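Local atomic coordinates of bile salt hydrolase/transferase (Clostridium perfringens, PDB entry 2BJF), a protein that hydrolyses the amide bond of glycine- and taurine-conjugated bile salts, releasing the free bile acid, and can also act as a bile acid amine N-acyltransferase. Residues L5-K10 and I250-I255; K51-G56 and I302-E307. All blocks are in the same frame, centred on the assembly; numbering follows the deposited sequence.

Contact 1 of 2, residues L5-K10 and I250-I255; sequences LALETK and IEFFHI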
ATOM      1  N   LEU A   5     -21.677 -11.736  -1.063  1.00 11.05           N
ATOM      2  CA  LEU A   5     -21.079 -12.461  -2.184  1.00 11.06           C
ATOM      3  C   LEU A   5     -22.111 -13.291  -2.940  1.00 11.13           C
ATOM      4  O   LEU A   5     -22.927 -13.987  -2.331  1.00 11.02           O
ATOM      5  CB  LEU A   5     -19.938 -13.366  -1.691  1.00 11.01           C
ATOM      6  CG  LEU A   5     -19.227 -14.299  -2.682  1.00 10.90           C
ATOM      7  CD1 LEU A   5     -18.503 -13.521  -3.778  1.00 10.88           C
ATOM      8  CD2 LEU A   5     -18.260 -15.226  -1.956  1.00 10.98           C
ATOM      9  N   ALA A   6     -22.065 -13.202  -4.267  1.00 11.39           N
ATOM     10  CA  ALA A   6     -22.843 -14.077  -5.141  1.00 11.78           C
ATOM     11  C   ALA A   6     -21.889 -14.865  -6.032  1.00 12.15           C
ATOM     12  O   ALA A   6     -20.972 -14.296  -6.627  1.00 12.14           O
ATOM     13  CB  ALA A   6     -23.822 -13.269  -5.980  1.00 11.81           C
ATOM     14  N   LEU A   7     -22.109 -16.175  -6.121  1.00 12.71           N
ATOM     15  CA  LEU A   7     -21.187 -17.064  -6.823  1.00 13.45           C
ATOM     16  C   LEU A   7     -21.931 -18.237  -7.457  1.00 13.82           C
ATOM     17  O   LEU A   7     -22.733 -18.898  -6.794  1.00 14.24           O
ATOM     18  CB  LEU A   7     -20.124 -17.573  -5.841  1.00 13.51           C
ATOM     19  CG  LEU A   7     -18.794 -18.155  -6.323  1.00 13.93           C
ATOM     20  CD1 LEU A   7     -17.932 -17.103  -7.016  1.00 14.05           C
ATOM     21  CD2 LEU A   7     -18.052 -18.752  -5.139  1.00 13.49           C
ATOM     22  N   GLU A   8     -21.670 -18.481  -8.741  1.00 14.24           N
ATOM     23  CA  GLU A   8     -22.263 -19.618  -9.450  1.00 14.63           C
ATOM     24  C   GLU A   8     -21.344 -20.836  -9.390  1.00 14.53           C
ATOM     25  O   GLU A   8     -20.142 -20.733  -9.654  1.00 14.44           O
ATOM     26  CB  GLU A   8     -22.578 -19.262 -10.908  1.00 14.59           C
ATOM     27  CG  GLU A   8     -23.343 -20.357 -11.658  1.00 15.26           C
ATOM     28  CD  GLU A   8     -23.535 -20.069 -13.139  1.00 15.53           C
ATOM     29  OE1 GLU A   8     -23.070 -19.016 -13.627  1.00 17.65           O
ATOM     30  OE2 GLU A   8     -24.161 -20.908 -13.822  1.00 17.52           O
ATOM     31  N   THR A   9     -21.920 -21.986  -9.048  1.00 14.57           N
ATOM     32  CA  THR A   9     -21.159 -23.229  -8.926  1.00 14.71           C
ATOM     33  C   THR A   9     -20.901 -23.880 -10.280  1.00 14.86           C
ATOM     34  O   THR A   9     -21.487 -23.489 -11.295  1.00 14.73           O
ATOM     35  CB  THR A   9     -21.867 -24.259  -8.012  1.00 14.76           C
ATOM     36  OG1 THR A   9     -23.065 -24.727  -8.646  1.00 14.68           O
ATOM     37  CG2 THR A   9     -22.205 -23.651  -6.658  1.00 14.82           C
ATOM     38  N   LYS A  10     -20.032 -24.890 -10.274  1.00 14.99           N
ATOM     39  CA  LYS A  10     -19.689 -25.669 -11.468  1.00 15.30           C
ATOM     40  C   LYS A  10     -20.890 -26.355 -12.134  1.00 15.27           C
ATOM     41  O   LYS A  10     -20.872 -26.603 -13.344  1.00 15.45           O
ATOM     42  CB  LYS A  10     -18.600 -26.700 -11.139  1.00 15.20           C
ATOM     43  CG  LYS A  10     -18.976 -27.710 -10.053  1.00 15.59           C
ATOM     44  CD  LYS A  10     -17.808 -28.618  -9.704  1.00 15.86           C
ATOM     45  CE  LYS A  10     -18.233 -29.750  -8.781  1.00 17.51           C
ATOM     46  NZ  LYS A  10     -18.551 -29.274  -7.406  1.00 18.58           N
ATOM     47  N   ILE A 250     -17.631 -24.969  -0.595  1.00 11.49           N
ATOM     48  CA  ILE A 250     -16.507 -24.574   0.255  1.00 11.26           C
ATOM     49  C   ILE A 250     -15.727 -23.369  -0.291  1.00 10.99           C
ATOM     50  O   ILE A 250     -15.176 -22.586   0.482  1.00 10.91           O
ATOM     51  CB  ILE A 250     -15.565 -25.777   0.594  1.00 11.26           C
ATOM     52  CG1 ILE A 250     -14.734 -25.490   1.852  1.00 11.58           C
ATOM     53  CG2 ILE A 250     -14.672 -26.150  -0.592  1.00 11.56           C
ATOM     54  CD1 ILE A 250     -15.554 -25.315   3.126  1.00 11.56           C
ATOM     55  N   GLU A 251     -15.715 -23.212  -1.617  1.00 10.87           N
ATOM     56  CA  GLU A 251     -15.024 -22.090  -2.264  1.00 10.66           C
ATOM     57  C   GLU A 251     -15.595 -20.739  -1.834  1.00 10.59           C
ATOM     58  O   GLU A 251     -14.857 -19.760  -1.677  1.00 10.54           O
ATOM     59  CB  GLU A 251     -15.080 -22.215  -3.791  1.00 10.78           C
ATOM     60  CG  GLU A 251     -14.414 -23.465  -4.374  1.00 10.78           C
ATOM     61  CD  GLU A 251     -12.901 -23.512  -4.187  1.00 10.81           C
ATOM     62  OE1 GLU A 251     -12.314 -22.566  -3.621  1.00 11.31           O
ATOM     63  OE2 GLU A 251     -12.295 -24.513  -4.619  1.00 11.73           O
ATOM     64  N   PHE A 252     -16.914 -20.702  -1.651  1.00 10.53           N
ATOM     65  CA  PHE A 252     -17.622 -19.528  -1.148  1.00 10.31           C
ATOM     66  C   PHE A 252     -17.033 -19.086   0.192  1.00 10.31           C
ATOM     67  O   PHE A 252     -16.760 -17.903   0.402  1.00 10.38           O
ATOM     68  CB  PHE A 252     -19.112 -19.860  -1.006  1.00 10.31           C
ATOM     69  CG  PHE A 252     -19.990 -18.672  -0.729  1.00 10.06           C
ATOM     70  CD1 PHE A 252     -20.651 -18.027  -1.770  1.00 10.48           C
ATOM     71  CD2 PHE A 252     -20.188 -18.219   0.575  1.00 10.48           C
ATOM     72  CE1 PHE A 252     -21.478 -16.934  -1.521  1.00 10.50           C
ATOM     73  CE2 PHE A 252     -21.011 -17.126   0.832  1.00 10.42           C
ATOM     74  CZ  PHE A 252     -21.655 -16.482  -0.219  1.00 10.39           C
ATOM     75  N   PHE A 253     -16.820 -20.050   1.086  1.00 10.21           N
ATOM     76  CA  PHE A 253     -16.274 -19.777   2.412  1.00 10.11           C
ATOM     77  C   PHE A 253     -14.805 -19.359   2.363  1.00 10.20           C
ATOM     78  O   PHE A 253     -14.382 -18.492   3.129  1.00 10.29           O
ATOM     79  CB  PHE A 253     -16.486 -20.980   3.338  1.00 10.00           C
ATOM     80  CG  PHE A 253     -17.913 -21.148   3.784  1.00  9.92           C
ATOM     81  CD1 PHE A 253     -18.331 -20.656   5.018  1.00 10.31           C
ATOM     82  CD2 PHE A 253     -18.845 -21.781   2.963  1.00 10.11           C
ATOM     83  CE1 PHE A 253     -19.656 -20.798   5.431  1.00  9.52           C
ATOM     84  CE2 PHE A 253     -20.171 -21.929   3.367  1.00  9.85           C
ATOM     85  CZ  PHE A 253     -20.577 -21.435   4.604  1.00  9.88           C
ATOM     86  N   HIS A 254     -14.038 -19.957   1.453  1.00 10.13           N
ATOM     87  CA  HIS A 254     -12.639 -19.568   1.265  1.00 10.23           C
ATOM     88  C   HIS A 254     -12.497 -18.102   0.863  1.00 10.20           C
ATOM     89  O   HIS A 254     -11.626 -17.398   1.374  1.00 10.18           O
ATOM     90  CB  HIS A 254     -11.940 -20.477   0.252  1.00 10.28           C
ATOM     91  CG  HIS A 254     -11.556 -21.811   0.812  1.00 10.85           C
ATOM     92  ND1 HIS A 254     -10.538 -21.966   1.727  1.00 11.51           N
ATOM     93  CD2 HIS A 254     -12.052 -23.049   0.584  1.00 11.09           C
ATOM     94  CE1 HIS A 254     -10.427 -23.244   2.045  1.00 11.54           C
ATOM     95  NE2 HIS A 254     -11.332 -23.923   1.364  1.00 11.27           N
ATOM     96  N   ILE A 255     -13.364 -17.648  -0.041  1.00 10.09           N
ATOM     97  CA  ILE A 255     -13.364 -16.249  -0.472  1.00 10.09           C
ATOM     98  C   ILE A 255     -13.670 -15.316   0.705  1.00 10.03           C
ATOM     99  O   ILE A 255     -12.919 -14.374   0.970  1.00 10.15           O
ATOM    100  CB  ILE A 255     -14.352 -16.000  -1.646  1.00 10.02           C
ATOM    101  CG1 ILE A 255     -13.885 -16.741  -2.905  1.00 10.22           C
ATOM    102  CG2 ILE A 255     -14.478 -14.507  -1.938  1.00  9.88           C
ATOM    103  CD1 ILE A 255     -14.918 -16.791  -4.029  1.00 10.29           C
TER
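Leu5 lays its CD2 methyl over one face of the Phe252 ring, 3.8 Å from the ring centroid and 18° off the normal, a CH-pi contact displaced somewhat toward the rim. Leu5 CD2 also touches Ile255 CG2 at 3.8 Å, so it sits where the phenyl face meets the next turn of the helix. Phe252 leaves the helix with CG anti to the backbone N (chi1 -170°), a torsion that swings the ring across to the strand although its first bond does not point there. The outer rim of the ring reaches the strand backbone, with Phe252 CE1 3.4 Å from Leu5 O, while Leu7 CB stands at the edge, 4.1 Å from Phe252 CD1.

This is strand 3-8 of an antiparallel Ntn-hydrolase sheet, covered on one side by helix 249-257; the N-to-C directions of the two short segments are 146° apart, nearer antiparallel than parallel. Phe252 also packs on Leu15 and Cys281 of neighbouring strands.

Farther along the strand, Leu7 and Ile255 meet tip to tip, Leu7 CD2 to Ile255 CD1 at 3.9 Å. Ile255 manages this by extending CG1 away from its carbonyl carbon, with CD1 at the far end. Glu251 starts toward the strand but bends off to a salt bridge with Arg263 of the second subunit.

Contact 2 of 2, residues K51-G56 and I302-E307; sequences KYAVLG and IDMNKE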
ATOM      1  N   LYS A  51     -46.439 -14.041   0.971  1.00 12.91           N
ATOM      2  CA  LYS A  51     -46.900 -14.761  -0.210  1.00 12.57           C
ATOM      3  C   LYS A  51     -46.041 -16.010  -0.373  1.00 12.17           C
ATOM      4  O   LYS A  51     -46.554 -17.103  -0.615  1.00 12.09           O
ATOM      5  CB  LYS A  51     -46.822 -13.874  -1.459  1.00 12.51           C
ATOM      6  CG  LYS A  51     -47.303 -14.545  -2.740  1.00 12.82           C
ATOM      7  CD  LYS A  51     -47.111 -13.644  -3.948  1.00 12.92           C
ATOM      8  CE  LYS A  51     -47.517 -14.351  -5.229  1.00 13.80           C
ATOM      9  NZ  LYS A  51     -47.369 -13.468  -6.419  1.00 14.56           N
ATOM     10  N   TYR A  52     -44.730 -15.833  -0.218  1.00 11.72           N
ATOM     11  CA  TYR A  52     -43.771 -16.928  -0.325  1.00 11.39           C
ATOM     12  C   TYR A  52     -43.165 -17.269   1.032  1.00 11.12           C
ATOM     13  O   TYR A  52     -43.021 -16.397   1.895  1.00 11.08           O
ATOM     14  CB  TYR A  52     -42.659 -16.568  -1.317  1.00 11.44           C
ATOM     15  CG  TYR A  52     -43.156 -16.203  -2.702  1.00 11.57           C
ATOM     16  CD1 TYR A  52     -43.837 -17.134  -3.488  1.00 11.73           C
ATOM     17  CD2 TYR A  52     -42.939 -14.930  -3.228  1.00 11.60           C
ATOM     18  CE1 TYR A  52     -44.294 -16.806  -4.760  1.00 11.85           C
ATOM     19  CE2 TYR A  52     -43.391 -14.591  -4.504  1.00 11.43           C
ATOM     20  CZ  TYR A  52     -44.069 -15.535  -5.261  1.00 11.71           C
ATOM     21  OH  TYR A  52     -44.519 -15.208  -6.520  1.00 11.71           O
ATOM     22  N   ALA A  53     -42.822 -18.543   1.211  1.00 10.72           N
ATOM     23  CA  ALA A  53     -42.136 -19.007   2.416  1.00 10.48           C
ATOM     24  C   ALA A  53     -40.718 -18.444   2.461  1.00 10.35           C
ATOM     25  O   ALA A  53     -40.082 -18.284   1.422  1.00 10.27           O
ATOM     26  CB  ALA A  53     -42.109 -20.523   2.462  1.00 10.59           C
ATOM     27  N   VAL A  54     -40.240 -18.150   3.668  1.00 10.18           N
ATOM     28  CA  VAL A  54     -38.961 -17.464   3.873  1.00 10.14           C
ATOM     29  C   VAL A  54     -38.075 -18.236   4.854  1.00 10.16           C
ATOM     30  O   VAL A  54     -38.569 -18.791   5.837  1.00  9.98           O
ATOM     31  CB  VAL A  54     -39.184 -16.014   4.399  1.00 10.17           C
ATOM     32  CG1 VAL A  54     -37.864 -15.314   4.697  1.00 10.43           C
ATOM     33  CG2 VAL A  54     -40.002 -15.192   3.402  1.00 10.17           C
ATOM     34  N   LEU A  55     -36.772 -18.268   4.575  1.00 10.14           N
ATOM     35  CA  LEU A  55     -35.782 -18.821   5.500  1.00 10.33           C
ATOM     36  C   LEU A  55     -34.541 -17.936   5.550  1.00 10.46           C
ATOM     37  O   LEU A  55     -33.993 -17.570   4.509  1.00 10.59           O
ATOM     38  CB  LEU A  55     -35.388 -20.249   5.104  1.00 10.33           C
ATOM     39  CG  LEU A  55     -34.377 -20.963   6.015  1.00 10.43           C
ATOM     40  CD1 LEU A  55     -35.002 -21.322   7.357  1.00 10.98           C
ATOM     41  CD2 LEU A  55     -33.808 -22.205   5.342  1.00 10.38           C
ATOM     42  N   GLY A  56     -34.104 -17.597   6.760  1.00 10.64           N
ATOM     43  CA  GLY A  56     -32.881 -16.814   6.931  1.00 10.78           C
ATOM     44  C   GLY A  56     -32.507 -16.518   8.368  1.00 11.05           C
ATOM     45  O   GLY A  56     -33.214 -16.904   9.300  1.00 11.21           O
ATOM     46  N   ILE A 302     -29.700 -25.920   6.891  1.00 10.41           N
ATOM     47  CA  ILE A 302     -31.145 -25.952   7.117  1.00 10.58           C
ATOM     48  C   ILE A 302     -31.839 -25.840   5.762  1.00 10.59           C
ATOM     49  O   ILE A 302     -31.666 -24.852   5.043  1.00 10.40           O
ATOM     50  CB  ILE A 302     -31.609 -24.833   8.087  1.00 10.69           C
ATOM     51  CG1 ILE A 302     -31.025 -25.076   9.482  1.00 11.23           C
ATOM     52  CG2 ILE A 302     -33.139 -24.776   8.166  1.00 10.83           C
ATOM     53  CD1 ILE A 302     -30.742 -23.825  10.276  1.00 12.86           C
ATOM     54  N   ASP A 303     -32.605 -26.873   5.421  1.00 10.73           N
ATOM     55  CA  ASP A 303     -33.295 -26.966   4.139  1.00 10.91           C
ATOM     56  C   ASP A 303     -34.751 -26.553   4.324  1.00 10.98           C
ATOM     57  O   ASP A 303     -35.524 -27.253   4.984  1.00 10.89           O
ATOM     58  CB  ASP A 303     -33.195 -28.405   3.607  1.00 10.98           C
ATOM     59  CG  ASP A 303     -33.720 -28.562   2.183  1.00 11.33           C
ATOM     60  OD1 ASP A 303     -34.468 -27.688   1.691  1.00 11.90           O
ATOM     61  OD2 ASP A 303     -33.383 -29.587   1.551  1.00 11.59           O
ATOM     62  N   MET A 304     -35.121 -25.412   3.744  1.00 11.05           N
ATOM     63  CA  MET A 304     -36.486 -24.893   3.882  1.00 11.28           C
ATOM     64  C   MET A 304     -37.527 -25.804   3.227  1.00 11.26           C
ATOM     65  O   MET A 304     -38.682 -25.845   3.656  1.00 11.23           O
ATOM     66  CB  MET A 304     -36.595 -23.458   3.346  1.00 11.24           C
ATOM     67  CG  MET A 304     -36.656 -23.327   1.827  1.00 11.33           C
ATOM     68  SD  MET A 304     -36.703 -21.615   1.259  1.00 11.88           S
ATOM     69  CE  MET A 304     -38.234 -21.042   1.989  1.00 11.45           C
ATOM     70  N   ASN A 305     -37.103 -26.541   2.203  1.00 11.34           N
ATOM     71  CA  ASN A 305     -37.999 -27.427   1.458  1.00 11.45           C
ATOM     72  C   ASN A 305     -38.359 -28.713   2.202  1.00 11.49           C
ATOM     73  O   ASN A 305     -39.260 -29.449   1.787  1.00 11.52           O
ATOM     74  CB  ASN A 305     -37.422 -27.728   0.074  1.00 11.56           C
ATOM     75  CG  ASN A 305     -37.496 -26.531  -0.854  1.00 11.82           C
ATOM     76  OD1 ASN A 305     -38.584 -26.040  -1.169  1.00 12.64           O
ATOM     77  ND2 ASN A 305     -36.340 -26.052  -1.297  1.00 12.44           N
ATOM     78  N   LYS A 306     -37.655 -28.974   3.300  1.00 11.43           N
ATOM     79  CA  LYS A 306     -37.991 -30.085   4.185  1.00 11.49           C
ATOM     80  C   LYS A 306     -39.107 -29.692   5.151  1.00 11.41           C
ATOM     81  O   LYS A 306     -39.809 -30.555   5.677  1.00 11.49           O
ATOM     82  CB  LYS A 306     -36.754 -30.571   4.944  1.00 11.58           C
ATOM     83  CG  LYS A 306     -35.695 -31.195   4.040  1.00 12.10           C
ATOM     84  CD  LYS A 306     -34.585 -31.861   4.828  1.00 13.09           C
ATOM     85  CE  LYS A 306     -34.954 -33.285   5.236  1.00 13.53           C
ATOM     86  NZ  LYS A 306     -33.897 -33.890   6.087  1.00 14.83           N
ATOM     87  N   GLU A 307     -39.270 -28.388   5.369  1.00 11.32           N
ATOM     88  CA  GLU A 307     -40.342 -27.866   6.217  1.00 11.29           C
ATOM     89  C   GLU A 307     -41.660 -27.769   5.450  1.00 11.19           C
ATOM     90  O   GLU A 307     -41.680 -27.839   4.218  1.00 11.10           O
ATOM     91  CB  GLU A 307     -39.965 -26.490   6.785  1.00 11.47           C
ATOM     92  CG  GLU A 307     -38.655 -26.449   7.580  1.00 11.72           C
ATOM     93  CD  GLU A 307     -38.665 -27.328   8.825  1.00 12.49           C
ATOM     94  OE1 GLU A 307     -39.730 -27.466   9.469  1.00 13.33           O
ATOM     95  OE2 GLU A 307     -37.597 -27.879   9.163  1.00 12.91           O
TER
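Leu55 pushes its CD2 methyl into the angle between the backbone of Ile302 and the base of Met304. Leu55 CD2 lies 3.4 Å from Ile302 O and 3.6 Å from Met304 CB, so a carbonyl forms one wall of its seat and an aliphatic carbon a second. A third wall is the branch methyl of Ile302: Ile302 CG2 is 3.9 Å from Leu55 CD2 and about as close to Leu55 CD1, the two side chains crossing nearly at right angles. With its CG anti to the backbone N (chi1 -179°), Leu55 holds the fork of its methyls out toward this seat.

Met304 supplies the bump in the return direction. Its chain slides past Leu55, running the opposite way, and bends at chi3 (-62°) to bring CE against the residue just before strand 54-61. There Met304 CE abuts both backbone and side chain, 3.4 Å from Ala53 O and 3.9 Å from Ala53 CB. The small alanine thus faces the end of the long thioether, and the branched leucine faces its root. No hydrogen bond joins the segments.

The turn that presents Met304 begins as an Asx turn: Asn305 N donates to Asp303 OD1 (2.9 Å), approaching from above the carboxylate plane. Just past this turn, the Glu307 carboxylate is hydrogen-bonded to the hydroxyl of Tyr317.

The contact lies between two antiparallel sheets of the Ntn-hydrolase fold, joining the start of strand 54-61 to the end of strand 300-303, an outermost strand of its sheet within the chain. Ile30 of strand 29-33 touches both Leu55 and Ile302, Tyr289 of strand 288-293 adjoins Leu55, and Val328 of the second subunit packs on Ile302.

From the N terminus the chain first lays down strand 3-8 and, after several further strands, strand 54-61 of the other sheet. Helix 249-257 returns to the first strand and closes contact 1 over 239 intervening residues; after strands 275-283 and 288-293, strand 300-303 leads into residues 302-307, which come back to 51-56 and close contact 2 over 245. The two loops therefore cross rather than nest. Contact 1 sets a helix on the sheet holding strands 3-8 and 300-303, whereas contact 2 joins that sheet's outermost strand within this chain, 300-303, to the sheet holding strand 54-61. Their centres are 21 Å apart, yet both border the second subunit of the tetramer.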